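PDB 5Z0Q: aminotransferase, class I and II from Erwinia tasmaniensis, which binds pyridoxal-5'-phosphate as a two-subunit member of the class I and II aminotransferase family. Local coordinates for residues A[272-276]-A[277-281]; A[260-263]-A[264-267]; A[299-302]-A[303-306]; A[211-214]-A[215-218]. All blocks are in the same frame, centred on the assembly; numbering follows the deposited sequence.

Contact 1: A[272-276]-A[277-281]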
ATOM      1  N   PRO A 272      -0.395  -0.738  -4.678  1.00 20.02           N
ATOM      2  CA  PRO A 272      -0.920  -2.063  -4.336  1.00 28.24           C
ATOM      3  C   PRO A 272      -2.362  -1.982  -3.847  1.00 27.69           C
ATOM      4  O   PRO A 272      -2.952  -0.910  -3.729  1.00 27.62           O
ATOM      5  CB  PRO A 272       0.022  -2.527  -3.224  1.00 27.90           C
ATOM      6  CG  PRO A 272       0.450  -1.261  -2.562  1.00 25.57           C
ATOM      7  CD  PRO A 272       0.549  -0.236  -3.664  1.00 27.49           C
ATOM      8  N   ASP A 273      -2.926  -3.154  -3.559  1.00 25.79           N
ATOM      9  CA  ASP A 273      -4.274  -3.244  -3.026  1.00 28.76           C
ATOM     10  C   ASP A 273      -4.276  -2.964  -1.525  1.00 29.18           C
ATOM     11  O   ASP A 273      -3.233  -2.931  -0.866  1.00 28.26           O
ATOM     12  CB  ASP A 273      -4.874  -4.621  -3.310  1.00 34.16           C
ATOM     13  CG  ASP A 273      -5.182  -4.832  -4.780  1.00 48.73           C
ATOM     14  OD1 ASP A 273      -5.348  -3.828  -5.504  1.00 48.69           O
ATOM     15  OD2 ASP A 273      -5.263  -6.003  -5.210  1.00 56.31           O
ATOM     16  N   VAL A 274      -5.478  -2.762  -0.984  1.00 27.25           N
ATOM     17  CA  VAL A 274      -5.619  -2.452   0.432  1.00 18.57           C
ATOM     18  C   VAL A 274      -5.345  -3.698   1.267  1.00 25.65           C
ATOM     19  O   VAL A 274      -5.641  -4.830   0.858  1.00 22.96           O
ATOM     20  CB  VAL A 274      -7.021  -1.881   0.716  1.00 24.79           C
ATOM     21  CG1 VAL A 274      -7.156  -1.463   2.174  1.00 22.65           C
ATOM     22  CG2 VAL A 274      -7.309  -0.706  -0.207  1.00 26.72           C
ATOM     23  N   ASP A 275      -4.758  -3.488   2.443  1.00 29.93           N
ATOM     24  CA  ASP A 275      -4.497  -4.575   3.375  1.00 26.32           C
ATOM     25  C   ASP A 275      -5.790  -5.311   3.714  1.00 32.78           C
ATOM     26  O   ASP A 275      -6.872  -4.720   3.782  1.00 29.86           O
ATOM     27  CB  ASP A 275      -3.846  -4.023   4.648  1.00 30.59           C
ATOM     28  CG  ASP A 275      -3.364  -5.113   5.593  1.00 38.22           C
ATOM     29  OD1 ASP A 275      -4.179  -5.966   6.006  1.00 37.85           O
ATOM     30  OD2 ASP A 275      -2.160  -5.115   5.927  1.00 49.71           O
ATOM     31  N   VAL A 276      -5.665  -6.625   3.923  1.00 33.81           N
ATOM     32  CA  VAL A 276      -6.821  -7.439   4.292  1.00 24.90           C
ATOM     33  C   VAL A 276      -7.397  -6.975   5.624  1.00 30.11           C
ATOM     34  O   VAL A 276      -8.621  -6.887   5.793  1.00 29.54           O
ATOM     35  CB  VAL A 276      -6.428  -8.928   4.324  1.00 26.66           C
ATOM     36  CG1 VAL A 276      -7.311  -9.699   5.289  1.00 31.79           C
ATOM     37  CG2 VAL A 276      -6.520  -9.528   2.929  1.00 23.60           C
ATOM     38  N   LEU A 277      -6.527  -6.659   6.586  1.00 29.85           N
ATOM     39  CA  LEU A 277      -6.987  -6.193   7.889  1.00 22.03           C
ATOM     40  C   LEU A 277      -7.475  -4.751   7.843  1.00 22.68           C
ATOM     41  O   LEU A 277      -8.323  -4.364   8.654  1.00 32.23           O
ATOM     42  CB  LEU A 277      -5.868  -6.339   8.921  1.00 24.93           C
ATOM     43  CG  LEU A 277      -5.369  -7.767   9.155  1.00 24.55           C
ATOM     44  CD1 LEU A 277      -4.138  -7.773  10.040  1.00 22.59           C
ATOM     45  CD2 LEU A 277      -6.466  -8.616   9.769  1.00 28.67           C
ATOM     46  N   ALA A 278      -6.958  -3.945   6.913  1.00 25.87           N
ATOM     47  CA  ALA A 278      -7.401  -2.558   6.813  1.00 25.67           C
ATOM     48  C   ALA A 278      -8.846  -2.463   6.343  1.00 26.11           C
ATOM     49  O   ALA A 278      -9.575  -1.557   6.764  1.00 28.85           O
ATOM     50  CB  ALA A 278      -6.481  -1.780   5.872  1.00 27.36           C
ATOM     51  N   TYR A 279      -9.276  -3.378   5.472  1.00 24.03           N
ATOM     52  CA  TYR A 279     -10.673  -3.404   5.055  1.00 26.70           C
ATOM     53  C   TYR A 279     -11.594  -3.683   6.235  1.00 29.53           C
ATOM     54  O   TYR A 279     -12.675  -3.092   6.344  1.00 28.57           O
ATOM     55  CB  TYR A 279     -10.876  -4.455   3.965  1.00 22.12           C
ATOM     56  CG  TYR A 279     -10.629  -3.959   2.558  1.00 22.45           C
ATOM     57  CD1 TYR A 279     -11.034  -2.690   2.167  1.00 22.72           C
ATOM     58  CD2 TYR A 279      -9.997  -4.764   1.621  1.00 21.82           C
ATOM     59  CE1 TYR A 279     -10.812  -2.235   0.880  1.00 24.16           C
ATOM     60  CE2 TYR A 279      -9.771  -4.318   0.334  1.00 23.78           C
ATOM     61  CZ  TYR A 279     -10.181  -3.056  -0.032  1.00 23.56           C
ATOM     62  OH  TYR A 279      -9.955  -2.613  -1.314  1.00 23.10           O
ATOM     63  N   VAL A 280     -11.180  -4.583   7.130  1.00 23.74           N
ATOM     64  CA  VAL A 280     -12.026  -4.962   8.258  1.00 26.28           C
ATOM     65  C   VAL A 280     -12.191  -3.795   9.222  1.00 28.41           C
ATOM     66  O   VAL A 280     -13.284  -3.557   9.752  1.00 26.31           O
ATOM     67  CB  VAL A 280     -11.447  -6.205   8.957  1.00 29.14           C
ATOM     68  CG1 VAL A 280     -12.248  -6.544  10.200  1.00 28.49           C
ATOM     69  CG2 VAL A 280     -11.425  -7.388   8.001  1.00 21.16           C
ATOM     70  N   ALA A 281     -11.116  -3.041   9.460  1.00 29.01           N
ATOM     71  CA  ALA A 281     -11.196  -1.925  10.396  1.00 23.30           C
ATOM     72  C   ALA A 281     -11.999  -0.768   9.815  1.00 22.26           C
ATOM     73  O   ALA A 281     -12.789  -0.135  10.526  1.00 23.15           O
ATOM     74  CB  ALA A 281      -9.793  -1.464  10.783  1.00 20.02           C
TER
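Asp275 ends an extended run of chain and serves as the N-cap of helix 276-288, and Val274 packs against the first turn formed by Leu277, Ala278 and Tyr279. Tyr279 N closes that turn with a hydrogen bond to Asp275 O at 3.2 Å (N-H...O 154°). The capping bond comes from the same residue: CG of Asp275 stands anti to its own N (chi1 -172°), which swings OD1 back over the helix start to take the N-H of Leu277 nearly along the C-O axis of the carboxylate. Beside the cap, Asp275 CB lies 3.7 Å from Ala278 CB. Val274 crosses Tyr279 at roughly a right angle and sits over one face of the phenol ring, its CB 3.8 Å from the ring centroid in a CH-pi contact that is offset toward the rim. One methyl, CG1, reaches Ala278 CB at 3.8 Å; the other, CG2, approaches Tyr279 OH at 3.4 Å. Around this capped turn, Val276, Leu277 and Val280 pack on Arg58 of helix 49-59, while Asp275 meets Leu247 of the second subunit and Leu277 packs on Leu277 of that subunit, placing the helix start at the dimer interface.

Contact 2: A[260-263]-A[264-267]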
ATOM      1  N   ARG A 260     -12.275   7.754 -14.497  1.00 31.13           N
ATOM      2  CA  ARG A 260     -11.982   6.604 -13.649  1.00 26.43           C
ATOM      3  C   ARG A 260     -11.038   5.633 -14.346  1.00 27.45           C
ATOM      4  O   ARG A 260     -10.193   5.008 -13.695  1.00 27.42           O
ATOM      5  CB  ARG A 260     -13.278   5.899 -13.250  1.00 32.67           C
ATOM      6  CG  ARG A 260     -13.114   4.920 -12.096  1.00 31.34           C
ATOM      7  CD  ARG A 260     -14.386   4.125 -11.841  1.00 26.49           C
ATOM      8  NE  ARG A 260     -15.586   4.952 -11.924  1.00 32.05           N
ATOM      9  CZ  ARG A 260     -16.544   4.788 -12.831  1.00 32.24           C
ATOM     10  NH1 ARG A 260     -16.449   3.817 -13.727  1.00 33.06           N
ATOM     11  NH2 ARG A 260     -17.601   5.589 -12.838  1.00 40.32           N
ATOM     12  N   ALA A 261     -11.169   5.491 -15.668  1.00 32.98           N
ATOM     13  CA  ALA A 261     -10.264   4.621 -16.412  1.00 24.68           C
ATOM     14  C   ALA A 261      -8.856   5.200 -16.454  1.00 29.96           C
ATOM     15  O   ALA A 261      -7.874   4.464 -16.313  1.00 33.17           O
ATOM     16  CB  ALA A 261     -10.800   4.392 -17.826  1.00 18.47           C
ATOM     17  N   ARG A 262      -8.739   6.517 -16.652  1.00 28.83           N
ATOM     18  CA  ARG A 262      -7.428   7.157 -16.609  1.00 31.74           C
ATOM     19  C   ARG A 262      -6.806   7.057 -15.224  1.00 29.21           C
ATOM     20  O   ARG A 262      -5.585   6.918 -15.098  1.00 28.25           O
ATOM     21  CB  ARG A 262      -7.545   8.622 -17.036  1.00 33.34           C
ATOM     22  CG  ARG A 262      -8.023   8.823 -18.465  1.00 44.85           C
ATOM     23  CD  ARG A 262      -8.386  10.277 -18.731  1.00 47.31           C
ATOM     24  NE  ARG A 262      -7.257  11.179 -18.523  1.00 55.46           N
ATOM     25  CZ  ARG A 262      -7.327  12.503 -18.634  1.00 53.09           C
ATOM     26  NH1 ARG A 262      -8.477  13.083 -18.951  1.00 52.32           N
ATOM     27  NH2 ARG A 262      -6.249  13.247 -18.429  1.00 48.42           N
ATOM     28  N   PHE A 263      -7.631   7.124 -14.175  1.00 28.08           N
ATOM     29  CA  PHE A 263      -7.124   6.997 -12.814  1.00 23.37           C
ATOM     30  C   PHE A 263      -6.623   5.583 -12.547  1.00 27.74           C
ATOM     31  O   PHE A 263      -5.511   5.392 -12.038  1.00 26.27           O
ATOM     32  CB  PHE A 263      -8.219   7.385 -11.819  1.00 22.82           C
ATOM     33  CG  PHE A 263      -7.761   7.438 -10.388  1.00 26.59           C
ATOM     34  CD1 PHE A 263      -7.214   8.596  -9.864  1.00 25.91           C
ATOM     35  CD2 PHE A 263      -7.893   6.334  -9.561  1.00 22.42           C
ATOM     36  CE1 PHE A 263      -6.798   8.651  -8.546  1.00 22.92           C
ATOM     37  CE2 PHE A 263      -7.479   6.381  -8.244  1.00 18.28           C
ATOM     38  CZ  PHE A 263      -6.931   7.541  -7.737  1.00 24.14           C
ATOM     39  N   ASN A 264      -7.432   4.575 -12.890  1.00 23.50           N
ATOM     40  CA  ASN A 264      -7.050   3.191 -12.632  1.00 23.40           C
ATOM     41  C   ASN A 264      -5.837   2.773 -13.454  1.00 30.62           C
ATOM     42  O   ASN A 264      -5.020   1.972 -12.984  1.00 26.70           O
ATOM     43  CB  ASN A 264      -8.230   2.262 -12.916  1.00 15.00           C
ATOM     44  CG  ASN A 264      -9.371   2.454 -11.937  1.00 21.78           C
ATOM     45  OD1 ASN A 264      -9.152   2.746 -10.761  1.00 29.79           O
ATOM     46  ND2 ASN A 264     -10.598   2.292 -12.417  1.00 21.24           N
ATOM     47  N   ARG A 265      -5.701   3.296 -14.674  1.00 34.19           N
ATOM     48  CA  ARG A 265      -4.542   2.961 -15.496  1.00 35.05           C
ATOM     49  C   ARG A 265      -3.258   3.514 -14.887  1.00 32.57           C
ATOM     50  O   ARG A 265      -2.205   2.869 -14.951  1.00 29.84           O
ATOM     51  CB  ARG A 265      -4.743   3.485 -16.919  1.00 26.11           C
ATOM     52  CG  ARG A 265      -3.608   3.163 -17.874  1.00 33.99           C
ATOM     53  CD  ARG A 265      -4.042   3.284 -19.333  1.00 41.31           C
ATOM     54  NE  ARG A 265      -4.447   4.640 -19.696  1.00 46.34           N
ATOM     55  CZ  ARG A 265      -5.710   5.044 -19.801  1.00 41.71           C
ATOM     56  NH1 ARG A 265      -6.703   4.196 -19.570  1.00 39.20           N
ATOM     57  NH2 ARG A 265      -5.980   6.298 -20.139  1.00 36.78           N
ATOM     58  N   MET A 266      -3.328   4.705 -14.285  1.00 29.28           N
ATOM     59  CA  MET A 266      -2.165   5.266 -13.608  1.00 25.44           C
ATOM     60  C   MET A 266      -1.870   4.534 -12.306  1.00 29.46           C
ATOM     61  O   MET A 266      -0.714   4.488 -11.866  1.00 29.87           O
ATOM     62  CB  MET A 266      -2.389   6.756 -13.348  1.00 27.84           C
ATOM     63  CG  MET A 266      -1.232   7.474 -12.670  1.00 31.75           C
ATOM     64  SD  MET A 266       0.269   7.482 -13.669  1.00 38.23           S
ATOM     65  CE  MET A 266      -0.332   8.260 -15.167  1.00 23.41           C
ATOM     66  N   ARG A 267      -2.893   3.945 -11.686  1.00 31.84           N
ATOM     67  CA  ARG A 267      -2.725   3.276 -10.401  1.00 28.89           C
ATOM     68  C   ARG A 267      -2.213   1.849 -10.552  1.00 29.96           C
ATOM     69  O   ARG A 267      -1.476   1.367  -9.685  1.00 26.72           O
ATOM     70  CB  ARG A 267      -4.059   3.286  -9.645  1.00 22.68           C
ATOM     71  CG  ARG A 267      -4.028   2.677  -8.247  1.00 23.98           C
ATOM     72  CD  ARG A 267      -4.430   1.208  -8.246  1.00 16.44           C
ATOM     73  NE  ARG A 267      -4.512   0.673  -6.891  1.00 16.52           N
ATOM     74  CZ  ARG A 267      -5.635   0.609  -6.185  1.00 17.65           C
ATOM     75  NH1 ARG A 267      -5.621   0.112  -4.957  1.00 20.11           N
ATOM     76  NH2 ARG A 267      -6.774   1.040  -6.711  1.00 14.98           N
TER
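The closing turns of helix 257-267, an alpha-helix laid against strand 94-97 and helix 101-111, set Arg260 to Phe263 one turn before Asn264 to Arg267 in ordinary i to i+4 register. Asn264 N bonds to Arg260 O at 2.9 Å and Arg265 N to Ala261 O at 3.0 Å; Met266 N follows with Arg262 O at 3.3 Å, while the bond from Arg267 N to Phe263 O is weak. On one flank, Arg260 and Asn264 run side by side and point the same way, the aliphatic CG of the arginine 3.7 Å from ND2 of the amide. The polar end of Arg260 goes on to Ile254 O. Phe263 is the buried member: with CG anti to its N (chi1 -174°) its ring drops toward Leu97, Ile106 and Ile254. Arg267 leaves the same side of the helix but hands its guanidinium to Phe96 O, Val271 O and Pro272 O, fastening the helix end to the strand and the following loop, and Met266 reaches Met270 of the second subunit. On the outer side, Arg265 folds back at chi3, placing its guanidinium over Arg262 CA, with Arg265 NH2 3.7 Å from Arg262 CG. The two guanidinium planes are close to parallel (17°) but displaced from each other, so they do not stack; Arg262 NE and Arg265 NH2 are 5.3 Å apart. Next to the buried ring, the Asn264 amide is steeply inclined to Phe263, and Asn264 OD1 meets the ring edge in its plane, 4.0 Å from Phe263 CD2.

Contact 3: A[299-302]-A[303-306]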
ATOM      1  N   TYR A 299     -15.508  15.691  23.017  1.00 22.43           N
ATOM      2  CA  TYR A 299     -14.230  15.802  23.711  1.00 24.19           C
ATOM      3  C   TYR A 299     -13.279  16.734  22.970  1.00 29.35           C
ATOM      4  O   TYR A 299     -12.562  17.523  23.595  1.00 27.47           O
ATOM      5  CB  TYR A 299     -13.608  14.416  23.875  1.00 28.40           C
ATOM      6  CG  TYR A 299     -12.490  14.349  24.892  1.00 32.10           C
ATOM      7  CD1 TYR A 299     -12.763  14.121  26.234  1.00 28.81           C
ATOM      8  CD2 TYR A 299     -11.165  14.502  24.509  1.00 28.96           C
ATOM      9  CE1 TYR A 299     -11.748  14.052  27.168  1.00 27.91           C
ATOM     10  CE2 TYR A 299     -10.141  14.436  25.437  1.00 30.99           C
ATOM     11  CZ  TYR A 299     -10.440  14.210  26.765  1.00 33.76           C
ATOM     12  OH  TYR A 299      -9.429  14.142  27.696  1.00 34.16           O
ATOM     13  N   LEU A 300     -13.267  16.663  21.636  1.00 33.66           N
ATOM     14  CA  LEU A 300     -12.375  17.517  20.859  1.00 23.17           C
ATOM     15  C   LEU A 300     -12.840  18.967  20.859  1.00 25.15           C
ATOM     16  O   LEU A 300     -12.008  19.880  20.819  1.00 31.78           O
ATOM     17  CB  LEU A 300     -12.255  16.997  19.428  1.00 24.14           C
ATOM     18  CG  LEU A 300     -11.410  15.734  19.244  1.00 26.36           C
ATOM     19  CD1 LEU A 300     -11.350  15.330  17.780  1.00 19.21           C
ATOM     20  CD2 LEU A 300     -10.011  15.938  19.805  1.00 16.68           C
ATOM     21  N   ARG A 301     -14.154  19.206  20.901  1.00 27.67           N
ATOM     22  CA  ARG A 301     -14.639  20.581  20.976  1.00 32.40           C
ATOM     23  C   ARG A 301     -14.259  21.222  22.304  1.00 32.80           C
ATOM     24  O   ARG A 301     -13.878  22.398  22.345  1.00 35.48           O
ATOM     25  CB  ARG A 301     -16.153  20.631  20.769  1.00 27.57           C
ATOM     26  CG  ARG A 301     -16.750  22.008  21.033  1.00 28.50           C
ATOM     27  CD  ARG A 301     -18.216  22.100  20.636  1.00 46.24           C
ATOM     28  NE  ARG A 301     -18.994  20.951  21.091  1.00 47.63           N
ATOM     29  CZ  ARG A 301     -19.578  20.079  20.275  1.00 56.40           C
ATOM     30  NH1 ARG A 301     -19.483  20.231  18.960  1.00 45.33           N
ATOM     31  NH2 ARG A 301     -20.266  19.059  20.772  1.00 48.78           N
ATOM     32  N   ALA A 302     -14.347  20.463  23.399  1.00 27.94           N
ATOM     33  CA  ALA A 302     -13.915  20.985  24.691  1.00 32.12           C
ATOM     34  C   ALA A 302     -12.418  21.264  24.696  1.00 27.18           C
ATOM     35  O   ALA A 302     -11.969  22.275  25.248  1.00 27.07           O
ATOM     36  CB  ALA A 302     -14.288  20.007  25.804  1.00 32.42           C
ATOM     37  N   ASN A 303     -11.628  20.378  24.081  1.00 26.89           N
ATOM     38  CA  ASN A 303     -10.197  20.630  23.946  1.00 25.82           C
ATOM     39  C   ASN A 303      -9.933  21.817  23.031  1.00 28.41           C
ATOM     40  O   ASN A 303      -9.020  22.614  23.284  1.00 29.33           O
ATOM     41  CB  ASN A 303      -9.488  19.381  23.421  1.00 27.81           C
ATOM     42  CG  ASN A 303      -9.283  18.328  24.491  1.00 27.16           C
ATOM     43  OD1 ASN A 303      -9.907  18.371  25.552  1.00 35.05           O
ATOM     44  ND2 ASN A 303      -8.403  17.372  24.218  1.00 26.16           N
ATOM     45  N   ARG A 304     -10.721  21.953  21.963  1.00 29.43           N
ATOM     46  CA  ARG A 304     -10.528  23.057  21.028  1.00 31.77           C
ATOM     47  C   ARG A 304     -10.829  24.397  21.688  1.00 35.13           C
ATOM     48  O   ARG A 304     -10.071  25.361  21.531  1.00 35.05           O
ATOM     49  CB  ARG A 304     -11.411  22.859  19.797  1.00 30.96           C
ATOM     50  CG  ARG A 304     -11.293  23.969  18.772  1.00 27.44           C
ATOM     51  CD  ARG A 304     -12.514  24.010  17.872  1.00 31.28           C
ATOM     52  NE  ARG A 304     -13.714  24.417  18.598  1.00 32.77           N
ATOM     53  CZ  ARG A 304     -14.904  24.599  18.034  1.00 24.40           C
ATOM     54  NH1 ARG A 304     -15.061  24.410  16.732  1.00 20.91           N
ATOM     55  NH2 ARG A 304     -15.938  24.971  18.774  1.00 27.98           N
ATOM     56  N   ASP A 305     -11.940  24.476  22.427  1.00 33.42           N
ATOM     57  CA  ASP A 305     -12.320  25.735  23.063  1.00 34.74           C
ATOM     58  C   ASP A 305     -11.296  26.171  24.102  1.00 34.05           C
ATOM     59  O   ASP A 305     -11.076  27.373  24.290  1.00 33.34           O
ATOM     60  CB  ASP A 305     -13.704  25.605  23.699  1.00 31.10           C
ATOM     61  CG  ASP A 305     -14.800  25.396  22.673  1.00 30.83           C
ATOM     62  OD1 ASP A 305     -14.489  25.367  21.464  1.00 29.02           O
ATOM     63  OD2 ASP A 305     -15.974  25.262  23.075  1.00 40.86           O
ATOM     64  N   MET A 306     -10.659  25.216  24.781  1.00 32.55           N
ATOM     65  CA  MET A 306      -9.636  25.569  25.760  1.00 34.11           C
ATOM     66  C   MET A 306      -8.389  26.115  25.079  1.00 37.61           C
ATOM     67  O   MET A 306      -7.830  27.128  25.515  1.00 37.44           O
ATOM     68  CB  MET A 306      -9.292  24.352  26.617  1.00 33.13           C
ATOM     69  CG  MET A 306      -8.437  24.667  27.830  1.00 47.85           C
ATOM     70  SD  MET A 306      -7.938  23.169  28.695  1.00 75.56           S
ATOM     71  CE  MET A 306      -9.490  22.281  28.710  1.00 39.35           C
TER
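Asp305 is held from two directions: its backbone N bonds to Arg301 O at 2.8 Å (163°), and its carboxylate forms a salt bridge with Arg304, the residue just before it. The arginine grips it side-on, NE and NH2 both donating to the single oxygen OD1 at 3.1 Å each, with OD1 lying in the guanidinium plane and offering its syn lone pair to NH2. The bend of the Arg304 chain at chi3 (68°) turns the guanidinium back to Asp305, and the two bonds would fix its rotation; NH1 is left to reach Pro322 O. Arg304 N also donates to Leu300 O at 2.7 Å, Asn303 N to Tyr299 O at 3.0 Å and Met306 N to Ala302 O at 3.3 Å. These are the regular i to i+4 bonds of a middle portion of helix 290-313, which packs against helix 371-385. Arg301 runs alongside Asp305 in the same direction; its guanidinium forms a salt bridge with Asp298, and it is the aliphatic CG of Arg301 that lies 3.9 Å from Asp305 OD2. The same CG approaches Arg304 NH2 obliquely at 3.8 Å. Along another side of the helix, Tyr299 and Asn303 meet with ring and amide planes 56° apart, ND2 lying 3.6 Å from CE2. The Tyr299 hydroxyl bonds to the N of Arg371, whose side chain makes a cation-pi contact with the ring. Asn303 rests on Arg371 and Leu374, and ND2 makes weak bonds to Phe367 O and Cys369 O.

Contact 4: A[211-214]-A[215-218]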
ATOM      1  N   VAL A 211     -16.580  17.550  11.740  1.00 25.22           N
ATOM      2  CA  VAL A 211     -17.197  18.873  11.753  1.00 26.13           C
ATOM      3  C   VAL A 211     -17.765  19.132  13.143  1.00 30.40           C
ATOM      4  O   VAL A 211     -18.590  18.359  13.643  1.00 33.28           O
ATOM      5  CB  VAL A 211     -18.286  18.986  10.679  1.00 23.70           C
ATOM      6  CG1 VAL A 211     -18.952  20.352  10.740  1.00 24.47           C
ATOM      7  CG2 VAL A 211     -17.696  18.732   9.299  1.00 20.54           C
ATOM      8  N   LEU A 212     -17.325  20.224  13.771  1.00 27.18           N
ATOM      9  CA  LEU A 212     -17.762  20.565  15.118  1.00 28.38           C
ATOM     10  C   LEU A 212     -18.812  21.665  15.158  1.00 32.26           C
ATOM     11  O   LEU A 212     -19.547  21.760  16.147  1.00 37.33           O
ATOM     12  CB  LEU A 212     -16.569  21.010  15.972  1.00 28.87           C
ATOM     13  CG  LEU A 212     -15.334  20.114  16.037  1.00 34.87           C
ATOM     14  CD1 LEU A 212     -14.282  20.765  16.919  1.00 29.67           C
ATOM     15  CD2 LEU A 212     -15.688  18.727  16.548  1.00 31.45           C
ATOM     16  N   GLU A 213     -18.895  22.493  14.126  1.00 32.32           N
ATOM     17  CA  GLU A 213     -19.787  23.644  14.167  1.00 32.67           C
ATOM     18  C   GLU A 213     -21.237  23.187  14.037  1.00 36.58           C
ATOM     19  O   GLU A 213     -21.564  22.440  13.107  1.00 34.18           O
ATOM     20  CB  GLU A 213     -19.432  24.626  13.051  1.00 34.46           C
ATOM     21  CG  GLU A 213     -19.667  26.085  13.413  1.00 44.92           C
ATOM     22  CD  GLU A 213     -18.719  26.584  14.492  1.00 51.70           C
ATOM     23  OE1 GLU A 213     -17.674  25.938  14.720  1.00 39.63           O
ATOM     24  OE2 GLU A 213     -19.018  27.625  15.115  1.00 60.98           O
ATOM     25  N   PRO A 214     -22.124  23.602  14.939  1.00 35.23           N
ATOM     26  CA  PRO A 214     -23.519  23.164  14.857  1.00 32.60           C
ATOM     27  C   PRO A 214     -24.235  23.802  13.676  1.00 26.13           C
ATOM     28  O   PRO A 214     -23.860  24.870  13.187  1.00 31.76           O
ATOM     29  CB  PRO A 214     -24.117  23.636  16.186  1.00 35.89           C
ATOM     30  CG  PRO A 214     -23.275  24.809  16.570  1.00 33.36           C
ATOM     31  CD  PRO A 214     -21.886  24.494  16.087  1.00 25.44           C
ATOM     32  N   GLY A 215     -25.269  23.107  13.200  1.00 29.77           N
ATOM     33  CA  GLY A 215     -26.133  23.630  12.157  1.00 26.71           C
ATOM     34  C   GLY A 215     -25.465  23.671  10.796  1.00 28.39           C
ATOM     35  O   GLY A 215     -26.080  24.074   9.804  1.00 33.03           O
ATOM     36  N   VAL A 216     -24.202  23.259  10.731  1.00 29.60           N
ATOM     37  CA  VAL A 216     -23.419  23.294   9.501  1.00 29.52           C
ATOM     38  C   VAL A 216     -23.057  21.866   9.115  1.00 31.19           C
ATOM     39  O   VAL A 216     -22.442  21.140   9.903  1.00 29.79           O
ATOM     40  CB  VAL A 216     -22.147  24.151   9.653  1.00 25.92           C
ATOM     41  CG1 VAL A 216     -21.401  24.233   8.324  1.00 24.02           C
ATOM     42  CG2 VAL A 216     -22.498  25.536  10.154  1.00 33.13           C
ATOM     43  N   GLN A 217     -23.426  21.476   7.898  1.00 31.08           N
ATOM     44  CA  GLN A 217     -23.165  20.144   7.375  1.00 26.51           C
ATOM     45  C   GLN A 217     -22.052  20.200   6.339  1.00 25.78           C
ATOM     46  O   GLN A 217     -22.008  21.119   5.516  1.00 26.13           O
ATOM     47  CB  GLN A 217     -24.426  19.546   6.740  1.00 26.59           C
ATOM     48  CG  GLN A 217     -24.204  18.181   6.107  1.00 34.43           C
ATOM     49  CD  GLN A 217     -25.174  17.895   4.982  1.00 30.49           C
ATOM     50  OE1 GLN A 217     -26.336  17.569   5.216  1.00 44.48           O
ATOM     51  NE2 GLN A 217     -24.699  18.019   3.748  1.00 27.81           N
ATOM     52  N   HIS A 218     -21.152  19.220   6.385  1.00 25.93           N
ATOM     53  CA  HIS A 218     -20.155  19.087   5.333  1.00 25.96           C
ATOM     54  C   HIS A 218     -20.833  18.797   3.998  1.00 29.29           C
ATOM     55  O   HIS A 218     -21.756  17.981   3.915  1.00 26.95           O
ATOM     56  CB  HIS A 218     -19.167  17.971   5.670  1.00 27.19           C
ATOM     57  CG  HIS A 218     -18.337  17.532   4.504  1.00 30.45           C
ATOM     58  ND1 HIS A 218     -18.640  16.416   3.753  1.00 30.01           N
ATOM     59  CD2 HIS A 218     -17.218  18.062   3.956  1.00 32.69           C
ATOM     60  CE1 HIS A 218     -17.741  16.276   2.796  1.00 31.08           C
ATOM     61  NE2 HIS A 218     -16.867  17.261   2.897  1.00 27.39           N
TER
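Glu213 to Val216 form a type II beta turn that sends the chain back on itself within the loop between strand 200-204 and helix 226-229; segments 211-214 and 215-218 run 160° apart, and Val211 and His218 end up with their CA atoms 7.1 Å apart. Pro214 holds the second position of the turn, which suits its fixed phi, and Gly215 the third, with a positive phi (72°) that glycine takes readily. Val211 and Val216 both point across the loop, and each sets a methyl in van der Waals contact with a carbonyl: CG1 of Val211, anti to its N, lies 3.7 Å from Val216 O, and Val216 CG2 rests 3.4 Å from Pro214 O. The apolar contacts are looser. Val211 CG2 lies 4.0 Å from His218 CB, the two side chains crossing at about a right angle, and Val216 CG2 is 4.3 Å from Glu213 CB. Outside the loop, the His218 ring meets Phe85 edge-to-face. Among the polar groups, Leu212 makes backbone hydrogen bonds with Glu323. At the outgoing end, Gln217 extends its chain, and NE2 donates to the carbonyl of the next residue, His218 O, at 2.9 Å, from above the carbonyl plane.

In chain order the four run contact 4, contact 2, contact 1, contact 3, all within the class I and II aminotransferase region of the chain. They fall into two touching pairs. Contacts 2 and 1, centres 20 Å apart, lie on consecutive helices, 257-267 and 276-288, and meet where Arg267 NH1 approaches Pro272 O at 3.1 Å, a probable hydrogen bond; both touch the second subunit. Contacts 3 and 4, centres 15 Å apart, pack the 211-218 loop on helix 290-313, with Arg301 and Arg304 against Leu212 and Glu213, and neither meets the other chain. Contacts 2 and 3 lie on opposite sides of the chain's centre, 41 Å between centres.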